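Local coordinates for 6-aminohexanoate-cyclic-dimer hydrolase (Arthrobacter sp., PDB 3A2P), which hydrolyses the cyclic dimer of 6-aminohexanoic acid, a by-product of nylon-6 manufacture, to the linear dimer, at residues Ser257-Val262 / Asp294-Tyr299; Ile251-Gly256 / Leu463-Ala468; Glu58-Pro63 / Gly111-Gly116. All coordinates share one frame; numbering follows the deposited sequence.

Contact 1 (Ser257-Val262 / Asp294-Tyr299); sequences SLRVGV and DVNDAY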
loop_
_atom_site.group_PDB
_atom_site.type_symbol
_atom_site.label_atom_id
_atom_site.label_comp_id
_atom_site.label_asym_id
_atom_site.label_seq_id
_atom_site.Cartn_x
_atom_site.Cartn_y
_atom_site.Cartn_z
ATOM N N SER A 257 -8.179 -27.665 -3.072
ATOM C CA SER A 257 -8.557 -27.115 -4.368
ATOM C C SER A 257 -9.634 -26.047 -4.188
ATOM O O SER A 257 -10.721 -26.327 -3.688
ATOM C CB SER A 257 -9.072 -28.232 -5.280
ATOM O OG SER A 257 -9.408 -27.735 -6.564
ATOM N N LEU A 258 -9.326 -24.824 -4.603
ATOM C CA LEU A 258 -10.268 -23.715 -4.470
ATOM C C LEU A 258 -10.892 -23.326 -5.803
ATOM O O LEU A 258 -10.343 -23.615 -6.865
ATOM C CB LEU A 258 -9.546 -22.505 -3.871
ATOM C CG LEU A 258 -8.843 -22.751 -2.532
ATOM C CD1 LEU A 258 -7.998 -21.541 -2.145
ATOM C CD2 LEU A 258 -9.882 -23.049 -1.465
ATOM N N ARG A 259 -12.060 -22.691 -5.744
ATOM C CA ARG A 259 -12.733 -22.222 -6.949
ATOM C C ARG A 259 -12.077 -20.875 -7.240
ATOM O O ARG A 259 -12.262 -19.912 -6.492
ATOM C CB ARG A 259 -14.233 -22.031 -6.704
ATOM C CG ARG A 259 -15.045 -23.314 -6.711
ATOM C CD ARG A 259 -15.217 -23.864 -8.124
ATOM N NE ARG A 259 -16.059 -23.007 -8.957
ATOM C CZ ARG A 259 -16.389 -23.273 -10.218
ATOM N NH1 ARG A 259 -15.948 -24.375 -10.809
ATOM N NH2 ARG A 259 -17.166 -22.435 -10.894
ATOM N N VAL A 260 -11.304 -20.822 -8.317
ATOM C CA VAL A 260 -10.583 -19.613 -8.699
ATOM C C VAL A 260 -11.089 -19.009 -9.998
ATOM O O VAL A 260 -11.260 -19.710 -10.997
ATOM C CB VAL A 260 -9.070 -19.911 -8.864
ATOM C CG1 VAL A 260 -8.324 -18.647 -9.305
ATOM C CG2 VAL A 260 -8.500 -20.453 -7.561
ATOM N N GLY A 261 -11.322 -17.701 -9.974
ATOM C CA GLY A 261 -11.777 -16.997 -11.159
ATOM C C GLY A 261 -10.649 -16.106 -11.658
ATOM O O GLY A 261 -9.975 -15.452 -10.861
ATOM N N VAL A 262 -10.445 -16.079 -12.971
ATOM C CA VAL A 262 -9.386 -15.272 -13.569
ATOM C C VAL A 262 -9.958 -14.167 -14.441
ATOM O O VAL A 262 -10.855 -14.403 -15.250
ATOM C CB VAL A 262 -8.460 -16.129 -14.466
ATOM C CG1 VAL A 262 -7.251 -15.311 -14.898
ATOM C CG2 VAL A 262 -8.034 -17.382 -13.727
ATOM N N ASP A 294 -9.275 -25.275 -9.024
ATOM C CA ASP A 294 -10.295 -25.261 -10.063
ATOM C C ASP A 294 -10.311 -23.851 -10.646
ATOM O O ASP A 294 -11.056 -22.984 -10.186
ATOM C CB ASP A 294 -11.653 -25.611 -9.458
ATOM C CG ASP A 294 -12.755 -25.666 -10.492
ATOM O OD1 ASP A 294 -12.458 -25.529 -11.695
ATOM O OD2 ASP A 294 -13.924 -25.850 -10.097
ATOM N N VAL A 295 -9.482 -23.638 -11.664
ATOM C CA VAL A 295 -9.340 -22.331 -12.298
ATOM C C VAL A 295 -10.242 -22.128 -13.512
ATOM O O VAL A 295 -10.289 -22.964 -14.414
ATOM C CB VAL A 295 -7.865 -22.106 -12.694
ATOM C CG1 VAL A 295 -7.676 -20.712 -13.295
ATOM C CG2 VAL A 295 -6.985 -22.289 -11.473
ATOM N N ASN A 296 -10.946 -20.999 -13.532
ATOM C CA ASN A 296 -11.871 -20.679 -14.615
ATOM C C ASN A 296 -11.859 -19.191 -14.942
ATOM O O ASN A 296 -11.491 -18.372 -14.103
ATOM C CB ASN A 296 -13.294 -21.057 -14.200
ATOM C CG ASN A 296 -13.408 -22.498 -13.751
ATOM O OD1 ASN A 296 -13.527 -23.405 -14.571
ATOM N ND2 ASN A 296 -13.356 -22.716 -12.439
ATOM N N ASP A 297 -12.273 -18.842 -16.157
ATOM C CA ASP A 297 -12.352 -17.437 -16.535
ATOM C C ASP A 297 -13.678 -16.938 -15.982
ATOM O O ASP A 297 -14.745 -17.235 -16.522
ATOM C CB ASP A 297 -12.327 -17.261 -18.055
ATOM C CG ASP A 297 -10.957 -17.523 -18.652
ATOM O OD1 ASP A 297 -9.967 -17.560 -17.894
ATOM O OD2 ASP A 297 -10.871 -17.679 -19.888
ATOM N N ALA A 298 -13.612 -16.192 -14.887
ATOM C CA ALA A 298 -14.820 -15.680 -14.262
ATOM C C ALA A 298 -14.470 -14.521 -13.347
ATOM O O ALA A 298 -13.334 -14.389 -12.898
ATOM C CB ALA A 298 -15.496 -16.784 -13.467
ATOM N N TYR A 299 -15.459 -13.690 -13.059
ATOM C CA TYR A 299 -15.229 -12.539 -12.206
ATOM C C TYR A 299 -16.539 -11.961 -11.711
ATOM O O TYR A 299 -17.591 -12.186 -12.311
ATOM C CB TYR A 299 -14.452 -11.477 -12.988
ATOM C CG TYR A 299 -15.165 -10.974 -14.229
ATOM C CD1 TYR A 299 -16.003 -9.862 -14.178
ATOM C CD2 TYR A 299 -14.986 -11.604 -15.460
ATOM C CE1 TYR A 299 -16.643 -9.383 -15.324
ATOM C CE2 TYR A 299 -15.620 -11.137 -16.607
ATOM C CZ TYR A 299 -16.443 -10.025 -16.535
ATOM O OH TYR A 299 -17.050 -9.547 -17.682
#
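Arg-259 and Asp-294 sit opposite each other on neighbouring parallel strands, and their side chains run alongside one another in the same direction. The arginine chain bends at both chi2 and chi3, which brings its guanidinium round to the carboxylate; NH1 of Arg-259 then forms a salt bridge with OD2 of Asp-294 at 2.6 Å. The two flat groups are turned 69° apart: OD2 lies at the guanidinium edge, while NH1 meets OD2 from above the carboxylate plane. Asn-296, on this same face, brings its ND2 over the guanidinium face, near the rim and 3.4 Å above the plane. ND2 of Asn-296 is already donated to the other carboxylate oxygen, OD1 of Asp-294, at 3.0 Å. With an alanine here in place of Arg-259, the Asp-294 carboxylate is likely to lose its positive mate, and ND2 of Asn-296 the flat group beside it.

The other face carries the three valines, with Asp-297 at its end paired to Arg-282 of helix 275-290. Val-295 points CG1 at CG2 of Val-262, a tight 3.4 Å, and CG2 at CB of Val-260; its methyls also pack on helix 275-290 through Ala-285, Leu-288 and Ala-289. Between the faces the backbones pair in parallel register, with Val-260 N to Asp-294 O at 2.9 Å the straightest bond (171°) and Val-262 N to Asn-296 O at 2.8 Å.

Strands 259-262 and 294-297 with helix 275-290 make a beta-alpha-beta unit, 294-297 being the outermost strand at this end of the sheet. The chemistry divides accordingly: Val-262 and Val-295 pack the sheet against the crossover helix, while the other face carries a charged and amide cluster in which Asp-294, gripped through both oxygens, ties the arginine to the asparagine.

Contact 2 (Ile251-Gly256 / Leu463-Ala468); sequences ISENPG and LLQVAA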
loop_
_atom_site.group_PDB
_atom_site.type_symbol
_atom_site.label_atom_id
_atom_site.label_comp_id
_atom_site.label_asym_id
_atom_site.label_seq_id
_atom_site.Cartn_x
_atom_site.Cartn_y
_atom_site.Cartn_z
ATOM N N ILE A 251 0.010 -20.066 7.247
ATOM C CA ILE A 251 0.533 -19.894 5.898
ATOM C C ILE A 251 0.975 -21.191 5.218
ATOM O O ILE A 251 0.970 -21.283 3.989
ATOM C CB ILE A 251 1.708 -18.882 5.896
ATOM C CG1 ILE A 251 2.245 -18.696 4.475
ATOM C CG2 ILE A 251 2.799 -19.352 6.842
ATOM C CD1 ILE A 251 3.403 -17.720 4.384
ATOM N N SER A 252 1.342 -22.198 6.005
ATOM C CA SER A 252 1.791 -23.463 5.430
ATOM C C SER A 252 0.695 -24.518 5.297
ATOM O O SER A 252 0.944 -25.622 4.809
ATOM C CB SER A 252 2.956 -24.026 6.249
ATOM O OG SER A 252 2.622 -24.111 7.622
ATOM N N GLU A 253 -0.516 -24.187 5.730
ATOM C CA GLU A 253 -1.625 -25.125 5.631
ATOM C C GLU A 253 -2.065 -25.264 4.181
ATOM O O GLU A 253 -1.996 -24.308 3.407
ATOM C CB GLU A 253 -2.806 -24.649 6.478
ATOM C CG GLU A 253 -2.575 -24.739 7.975
ATOM C CD GLU A 253 -3.758 -24.230 8.773
ATOM O OE1 GLU A 253 -4.883 -24.730 8.558
ATOM O OE2 GLU A 253 -3.564 -23.330 9.614
ATOM N N ASN A 254 -2.514 -26.458 3.810
ATOM C CA ASN A 254 -2.966 -26.692 2.448
ATOM C C ASN A 254 -4.454 -26.383 2.369
ATOM O O ASN A 254 -5.274 -27.086 2.953
ATOM C CB ASN A 254 -2.717 -28.141 2.035
ATOM C CG ASN A 254 -2.982 -28.376 0.562
ATOM O OD1 ASN A 254 -4.061 -28.069 0.056
ATOM N ND2 ASN A 254 -1.995 -28.923 -0.136
ATOM N N PRO A 255 -4.818 -25.316 1.642
ATOM C CA PRO A 255 -6.213 -24.893 1.477
ATOM C C PRO A 255 -7.030 -25.868 0.636
ATOM O O PRO A 255 -8.259 -25.823 0.641
ATOM C CB PRO A 255 -6.081 -23.536 0.793
ATOM C CG PRO A 255 -4.828 -23.693 -0.013
ATOM C CD PRO A 255 -3.903 -24.395 0.943
ATOM N N GLY A 256 -6.339 -26.744 -0.085
ATOM C CA GLY A 256 -7.027 -27.696 -0.937
ATOM C C GLY A 256 -7.348 -27.025 -2.256
ATOM O O GLY A 256 -6.848 -25.933 -2.531
ATOM N N LEU A 463 -5.729 -16.437 1.547
ATOM C CA LEU A 463 -4.965 -15.585 0.643
ATOM C C LEU A 463 -3.462 -15.843 0.761
ATOM O O LEU A 463 -2.784 -16.054 -0.241
ATOM C CB LEU A 463 -5.265 -14.115 0.940
ATOM C CG LEU A 463 -4.745 -13.064 -0.044
ATOM C CD1 LEU A 463 -5.354 -13.287 -1.430
ATOM C CD2 LEU A 463 -5.111 -11.685 0.480
ATOM N N LEU A 464 -2.948 -15.824 1.987
ATOM C CA LEU A 464 -1.525 -16.044 2.219
ATOM C C LEU A 464 -1.108 -17.465 1.856
ATOM O O LEU A 464 0.010 -17.691 1.395
ATOM C CB LEU A 464 -1.178 -15.752 3.677
ATOM C CG LEU A 464 -1.346 -14.292 4.103
ATOM C CD1 LEU A 464 -1.150 -14.163 5.601
ATOM C CD2 LEU A 464 -0.349 -13.429 3.348
ATOM N N GLN A 465 -2.009 -18.420 2.062
ATOM C CA GLN A 465 -1.717 -19.807 1.721
ATOM C C GLN A 465 -1.498 -19.938 0.214
ATOM O O GLN A 465 -0.502 -20.514 -0.230
ATOM C CB GLN A 465 -2.864 -20.709 2.183
ATOM C CG GLN A 465 -2.840 -20.979 3.684
ATOM C CD GLN A 465 -4.168 -21.480 4.217
ATOM O OE1 GLN A 465 -5.069 -21.814 3.453
ATOM N NE2 GLN A 465 -4.291 -21.537 5.539
ATOM N N VAL A 466 -2.417 -19.393 -0.577
ATOM C CA VAL A 466 -2.275 -19.471 -2.026
ATOM C C VAL A 466 -1.121 -18.598 -2.513
ATOM O O VAL A 466 -0.467 -18.918 -3.509
ATOM C CB VAL A 466 -3.580 -19.065 -2.741
ATOM C CG1 VAL A 466 -3.388 -19.109 -4.254
ATOM C CG2 VAL A 466 -4.693 -20.022 -2.342
ATOM N N ALA A 467 -0.859 -17.500 -1.811
ATOM C CA ALA A 467 0.239 -16.627 -2.202
ATOM C C ALA A 467 1.543 -17.410 -2.019
ATOM O O ALA A 467 2.437 -17.355 -2.861
ATOM C CB ALA A 467 0.245 -15.369 -1.345
ATOM N N ALA A 468 1.643 -18.150 -0.918
ATOM C CA ALA A 468 2.839 -18.941 -0.654
ATOM C C ALA A 468 3.013 -19.996 -1.748
ATOM O O ALA A 468 4.138 -20.307 -2.143
ATOM C CB ALA A 468 2.745 -19.610 0.724
HETATM O O HOH W 1 0.849 -22.572 1.069
#
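Ile-251 brings its backbone close to Gln-465, their CA atoms 4.7 Å apart, where an irregular segment passes along one side of helix 460-473. From there residues 251-256 curve round the Gln-465 side chain, and an Asx turn, Gly-256 N to Asn-254 OD1 at 2.6 Å, shapes the far end. One water joins the two backbones, donating to the carbonyl oxygens of both Ile-251 and Gln-465, the latter at 2.8 Å.

Gln-465 reaches out from the helix with its chain extended beyond CG. CG of Gln-465 comes within 3.4 Å of Glu-253 O, and the terminal amide fits between two neighbours: NE2 of Gln-465 lies 3.6 Å from CB of Glu-253, while its OE1 approaches CB of Pro-255 at 3.3 Å. The proline ring and the glutamine chain lie alongside, running opposite ways. NE2 finds its hydrogen-bond partner in the carbonyl of Gly-250, just ahead of the segment, and the Glu-253 carboxylate turns to Arg-245. Ile-251, with CG1 anti to its nitrogen (chi1 -179°), lays that atom 3.9 Å from CB of Ala-468, and Pro-255 CG touches Val-466 CG2 more loosely.

The loop leading into strand 259-262 is thus held on the helix by van der Waals contact and a bridging water, with a buried glutamine bonding to the carbonyl at the end of the short helix 247-250.

Contact 3 (Glu58-Pro63 / Gly111-Gly116); sequences ELASGP and GFVLLG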
loop_
_atom_site.group_PDB
_atom_site.type_symbol
_atom_site.label_atom_id
_atom_site.label_comp_id
_atom_site.label_asym_id
_atom_site.label_seq_id
_atom_site.Cartn_x
_atom_site.Cartn_y
_atom_site.Cartn_z
ATOM N N GLU A 58 19.128 -1.043 20.538
ATOM C CA GLU A 58 19.744 -1.506 21.775
ATOM C C GLU A 58 18.717 -2.115 22.723
ATOM O O GLU A 58 19.000 -3.096 23.410
ATOM C CB GLU A 58 20.457 -0.345 22.471
ATOM C CG GLU A 58 21.522 0.329 21.622
ATOM C CD GLU A 58 22.232 1.449 22.356
ATOM O OE1 GLU A 58 21.551 2.389 22.822
ATOM O OE2 GLU A 58 23.474 1.390 22.465
ATOM N N LEU A 59 17.522 -1.536 22.745
ATOM C CA LEU A 59 16.457 -2.002 23.624
ATOM C C LEU A 59 15.540 -3.043 22.984
ATOM O O LEU A 59 14.901 -3.828 23.684
ATOM C CB LEU A 59 15.623 -0.807 24.083
ATOM C CG LEU A 59 16.402 0.338 24.738
ATOM C CD1 LEU A 59 15.496 1.543 24.913
ATOM C CD2 LEU A 59 16.962 -0.121 26.076
ATOM N N ALA A 60 15.486 -3.048 21.655
ATOM C CA ALA A 60 14.630 -3.968 20.907
ATOM C C ALA A 60 14.637 -5.404 21.422
ATOM O O ALA A 60 15.673 -5.934 21.814
ATOM C CB ALA A 60 15.015 -3.946 19.433
ATOM N N SER A 61 13.462 -6.026 21.408
ATOM C CA SER A 61 13.290 -7.405 21.849
ATOM C C SER A 61 12.050 -7.995 21.181
ATOM O O SER A 61 11.037 -7.314 21.033
ATOM C CB SER A 61 13.133 -7.462 23.370
ATOM O OG SER A 61 12.034 -6.677 23.802
ATOM N N GLY A 62 12.136 -9.260 20.780
ATOM C CA GLY A 62 11.010 -9.907 20.129
ATOM C C GLY A 62 11.425 -10.767 18.946
ATOM O O GLY A 62 12.616 -10.917 18.673
ATOM N N PRO A 63 10.457 -11.346 18.218
ATOM C CA PRO A 63 10.705 -12.202 17.051
ATOM C C PRO A 63 11.450 -11.507 15.909
ATOM O O PRO A 63 11.981 -12.169 15.016
ATOM C CB PRO A 63 9.299 -12.646 16.638
ATOM C CG PRO A 63 8.419 -11.529 17.133
ATOM C CD PRO A 63 9.012 -11.221 18.479
ATOM N N GLY A 111 10.136 -5.838 18.164
ATOM C CA GLY A 111 11.576 -5.866 17.968
ATOM C C GLY A 111 12.080 -5.032 16.803
ATOM O O GLY A 111 13.283 -4.800 16.675
ATOM N N PHE A 112 11.166 -4.585 15.948
ATOM C CA PHE A 112 11.528 -3.769 14.793
ATOM C C PHE A 112 12.073 -2.412 15.228
ATOM O O PHE A 112 11.696 -1.888 16.278
ATOM C CB PHE A 112 10.302 -3.550 13.899
ATOM C CG PHE A 112 9.877 -4.773 13.134
ATOM C CD1 PHE A 112 10.593 -5.192 12.018
ATOM C CD2 PHE A 112 8.763 -5.506 13.529
ATOM C CE1 PHE A 112 10.203 -6.327 11.303
ATOM C CE2 PHE A 112 8.363 -6.643 12.822
ATOM C CZ PHE A 112 9.084 -7.055 11.707
ATOM N N VAL A 113 12.965 -1.841 14.424
ATOM C CA VAL A 113 13.518 -0.530 14.737
ATOM C C VAL A 113 13.104 0.441 13.635
ATOM O O VAL A 113 13.283 0.160 12.449
ATOM C CB VAL A 113 15.075 -0.572 14.868
ATOM C CG1 VAL A 113 15.475 -1.625 15.891
ATOM C CG2 VAL A 113 15.723 -0.860 13.526
ATOM N N LEU A 114 12.526 1.571 14.033
ATOM C CA LEU A 114 12.074 2.580 13.082
ATOM C C LEU A 114 13.270 3.296 12.465
ATOM O O LEU A 114 13.960 4.068 13.132
ATOM C CB LEU A 114 11.152 3.586 13.778
ATOM C CG LEU A 114 10.600 4.735 12.934
ATOM C CD1 LEU A 114 9.903 4.175 11.697
ATOM C CD2 LEU A 114 9.629 5.566 13.768
ATOM N N LEU A 115 13.497 3.036 11.180
ATOM C CA LEU A 115 14.620 3.614 10.449
ATOM C C LEU A 115 14.332 4.971 9.814
ATOM O O LEU A 115 15.245 5.771 9.605
ATOM C CB LEU A 115 15.079 2.631 9.369
ATOM C CG LEU A 115 16.372 2.954 8.620
ATOM C CD1 LEU A 115 17.544 2.955 9.597
ATOM C CD2 LEU A 115 16.594 1.918 7.531
ATOM N N GLY A 116 13.070 5.235 9.496
ATOM C CA GLY A 116 12.732 6.509 8.888
ATOM C C GLY A 116 11.355 6.522 8.257
ATOM O O GLY A 116 10.602 5.553 8.376
#
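Ala-60 supplies the side-chain part of this small contact, its CB directed at the other segment. The methyl of Ala-60 rests 3.4 Å from the carbonyl oxygen of Gly-111 and, more loosely, 4.3 Å from CG1 of Val-113, the one apolar side-chain pair here.

The rest is backbone against backbone. Ser-61 and Gly-111 approach to 4.5 Å between CA atoms, and Ser-61 O stands 3.3 Å from Gly-111 N, but at an angle too poor for a hydrogen bond. Gly-62 N lies farther off, 4.4 Å from Gly-111 CA. The segments therefore meet through van der Waals contact, without a direct bond between them.

Conformation explains the glycines. Gly-111 ends helix 102-109 in a Schellman motif at positive phi (112°), and a beta carbon there would collide with the carbonyl oxygen of the residue before. Gly-62, with phi 138°, is under the same restriction, and a side chain on it would also run into the ring of Pro-63. Neither residue brings a side chain to the crossing, which lets the two chains approach closely.

Around this point, helix 50-59 has just ended, Ala-60 being the first residue beyond it, and strand 113-118, outermost at its end of the sheet, is about to begin. Val-113 packs on Glu-56 and Ser-57 of that helix, and Glu-56 OE1 accepts a hydrogen bond from Leu-114 N. The backbone of Val-113 bonds to Val-67 and Tyr-69 in and beside strand 68-72, joining the strand to the sheet as it emerges from the turn.

How the contacts relate
Contacts 1 and 3 reach opposite ends of the same mixed sheet, at outermost strands 294-297 and 113-118, with centres about 41 Å apart. Contact 1 pairs two strands through backbone hydrogen bonds and a salt bridge; contact 3 is a small, largely buried meeting of a post-helix loop with the start of a strand, made by packing alone. Contact 2, partly buried like contact 1, sets a loop on a helix with van der Waals contact and a water. It adjoins contact 1 in sequence and in space: the loop runs straight into Ser-257, and Leu-258 CD1 meets Val-466 CG2 at 3.6 Å. Contact 3 touches neither, its nearest atoms lying about 14 Å from contact 2.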